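Local coordinates for protein homospermidine synthase (Legionella pneumophila subsp. pneumophila str. Philadelphia 1, PDB 2PH5) that probably makes the polyamine homospermidine as an NAD-dependent homospermidine synthase, with NAD bound at its Rossmann-type domain, at residues 243-248 with 309-314. Numbering follows the deposited sequence.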
loop_
_atom_site.group_PDB
_atom_site.type_symbol
_atom_site.label_atom_id
_atom_site.label_comp_id
_atom_site.label_asym_id
_atom_site.label_seq_id
_atom_site.Cartn_x
_atom_site.Cartn_y
_atom_site.Cartn_z
ATOM N N TRP A 243 16.217 21.405 -7.812
ATOM C CA TRP A 243 15.478 22.604 -7.429
ATOM C C TRP A 243 15.304 23.620 -8.555
ATOM O O TRP A 243 16.277 24.185 -9.044
ATOM C CB TRP A 243 16.146 23.281 -6.239
ATOM C CG TRP A 243 15.170 23.987 -5.343
ATOM C CD1 TRP A 243 15.291 25.246 -4.826
ATOM C CD2 TRP A 243 13.943 23.458 -4.822
ATOM N NE1 TRP A 243 14.220 25.533 -4.014
ATOM C CE2 TRP A 243 13.378 24.452 -3.992
ATOM C CE3 TRP A 243 13.267 22.238 -4.975
ATOM C CZ2 TRP A 243 12.166 24.266 -3.316
ATOM C CZ3 TRP A 243 12.063 22.054 -4.304
ATOM C CH2 TRP A 243 11.525 23.066 -3.483
ATOM N N GLY A 244 14.057 23.848 -8.957
ATOM C CA GLY A 244 13.789 24.797 -10.019
ATOM C C GLY A 244 13.809 26.230 -9.526
ATOM O O GLY A 244 13.483 26.498 -8.371
ATOM N N THR A 245 14.191 27.157 -10.401
ATOM C CA THR A 245 14.249 28.572 -10.043
ATOM C C THR A 245 12.881 29.203 -9.754
ATOM O O THR A 245 12.817 30.273 -9.161
ATOM C CB THR A 245 14.959 29.390 -11.139
ATOM O OG1 THR A 245 14.529 28.943 -12.430
ATOM C CG2 THR A 245 16.468 29.228 -11.029
ATOM N N HIS A 246 11.792 28.548 -10.147
ATOM C CA HIS A 246 10.468 29.108 -9.886
ATOM C C HIS A 246 9.996 28.819 -8.470
ATOM O O HIS A 246 9.172 29.561 -7.938
ATOM C CB HIS A 246 9.425 28.545 -10.855
ATOM C CG HIS A 246 8.893 27.205 -10.453
ATOM N ND1 HIS A 246 9.648 26.053 -10.521
ATOM C CD2 HIS A 246 7.701 26.841 -9.919
ATOM C CE1 HIS A 246 8.946 25.040 -10.043
ATOM N NE2 HIS A 246 7.761 25.492 -9.671
ATOM N N GLU A 247 10.498 27.737 -7.875
ATOM C CA GLU A 247 10.111 27.338 -6.519
ATOM C C GLU A 247 10.168 28.508 -5.563
ATOM O O GLU A 247 11.196 29.177 -5.431
ATOM C CB GLU A 247 11.025 26.224 -5.989
ATOM C CG GLU A 247 11.031 24.942 -6.811
ATOM C CD GLU A 247 9.702 24.197 -6.791
ATOM O OE1 GLU A 247 9.623 23.129 -7.432
ATOM O OE2 GLU A 247 8.745 24.672 -6.144
ATOM N N ALA A 248 9.056 28.740 -4.880
ATOM C CA ALA A 248 8.953 29.844 -3.937
ATOM C C ALA A 248 8.767 29.373 -2.497
ATOM O O ALA A 248 8.568 30.187 -1.596
ATOM C CB ALA A 248 7.789 30.751 -4.351
ATOM N N SER A 309 28.032 32.892 -13.980
ATOM C CA SER A 309 28.136 32.323 -12.644
ATOM C C SER A 309 26.853 32.615 -11.888
ATOM O O SER A 309 26.763 32.393 -10.681
ATOM C CB SER A 309 29.330 32.926 -11.901
ATOM O OG SER A 309 30.549 32.604 -12.552
ATOM N N GLU A 310 25.860 33.109 -12.618
ATOM C CA GLU A 310 24.565 33.446 -12.041
ATOM C C GLU A 310 23.455 32.699 -12.778
ATOM O O GLU A 310 23.162 33.001 -13.935
ATOM C CB GLU A 310 24.337 34.953 -12.151
ATOM C CG GLU A 310 22.971 35.414 -11.696
ATOM C CD GLU A 310 22.641 36.797 -12.210
ATOM O OE1 GLU A 310 22.672 36.988 -13.448
ATOM O OE2 GLU A 310 22.354 37.688 -11.380
ATOM N N LEU A 311 22.833 31.729 -12.114
ATOM C CA LEU A 311 21.775 30.968 -12.759
ATOM C C LEU A 311 20.588 31.864 -13.048
ATOM O O LEU A 311 20.203 32.699 -12.228
ATOM C CB LEU A 311 21.320 29.787 -11.896
ATOM C CG LEU A 311 20.355 30.058 -10.745
ATOM C CD1 LEU A 311 19.927 28.739 -10.122
ATOM C CD2 LEU A 311 21.028 30.951 -9.713
ATOM N N LEU A 312 20.018 31.681 -14.232
ATOM C CA LEU A 312 18.865 32.447 -14.667
ATOM C C LEU A 312 17.639 31.538 -14.659
ATOM O O LEU A 312 16.585 31.908 -14.144
ATOM C CB LEU A 312 19.106 32.977 -16.079
ATOM C CG LEU A 312 20.430 33.721 -16.280
ATOM C CD1 LEU A 312 20.602 34.087 -17.754
ATOM C CD2 LEU A 312 20.452 34.970 -15.410
ATOM N N TYR A 313 17.799 30.341 -15.220
ATOM C CA TYR A 313 16.716 29.372 -15.312
ATOM C C TYR A 313 17.098 27.929 -15.007
ATOM O O TYR A 313 18.208 27.476 -15.301
ATOM C CB TYR A 313 16.113 29.396 -16.706
ATOM C CG TYR A 313 15.209 28.220 -16.975
ATOM C CD1 TYR A 313 13.933 28.153 -16.413
ATOM C CD2 TYR A 313 15.616 27.184 -17.829
ATOM C CE1 TYR A 313 13.076 27.087 -16.704
ATOM C CE2 TYR A 313 14.771 26.116 -18.125
ATOM C CZ TYR A 313 13.506 26.079 -17.567
ATOM O OH TYR A 313 12.645 25.072 -17.914
ATOM N N ARG A 314 16.136 27.202 -14.453
ATOM C CA ARG A 314 16.329 25.812 -14.103
ATOM C C ARG A 314 15.007 25.258 -13.607
ATOM O O ARG A 314 14.403 25.800 -12.686
ATOM C CB ARG A 314 17.376 25.697 -13.007
ATOM C CG ARG A 314 17.609 24.296 -12.514
ATOM C CD ARG A 314 18.305 24.323 -11.162
ATOM N NE ARG A 314 19.710 24.688 -11.267
ATOM C CZ ARG A 314 20.441 25.136 -10.253
ATOM N NH1 ARG A 314 19.895 25.282 -9.053
ATOM N NH2 ARG A 314 21.719 25.428 -10.442
#
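The backbones of G244 and R314 come closest, CA to CA 4.9 Å, where a type I beta turn from G244 to E247 meets strand 311-313 and its next residue. The turn has its own backbone bond, E247 N to G244 O at 3.3 Å. T245, at the second position of the turn, carries the contact to the strand. Its amide donates to the carbonyl of R314, with T245 N to R314 O at 2.7 Å. The donor lies in the carbonyl plane. The hydroxyl of T245 reaches the same oxygen, T245 OG1 to R314 O at 3.2 Å, tilted 30° from that plane. One carbonyl is thus gripped twice by one residue. A chi1 of 42° sets OG1 between the backbone N and the carbonyl carbon of T245, from where it reaches the oxygen of R314. The methyl is left to slide past L311, with T245 CG2 to L311 CD1 at 3.6 Å. The same L311 CD1 lies 3.5 Å above the guanidinium plane of R314, offset toward its rim. The R314 chain leaves extended and bends at chi3 (-74°), which turns one face of the guanidinium toward L311. The carbonyl oxygen of W243 lies at the edge of this group, near its plane, but NH1 of R314 is a long 3.8 Å from W243 O. On the turn side, CG of E247 lies over the centre of the W243 ring.

T316, further along the strand, binds G244 N and E247 OE1 through its hydroxyl. L312 and Y313 both pair with L305 in a classic beta bulge, and Y313 packs on helix 188-197. The contact thus joins the loop after strand 238-242 to the start of strand 311-322, a strand of the mixed sheet, away from the NAD site.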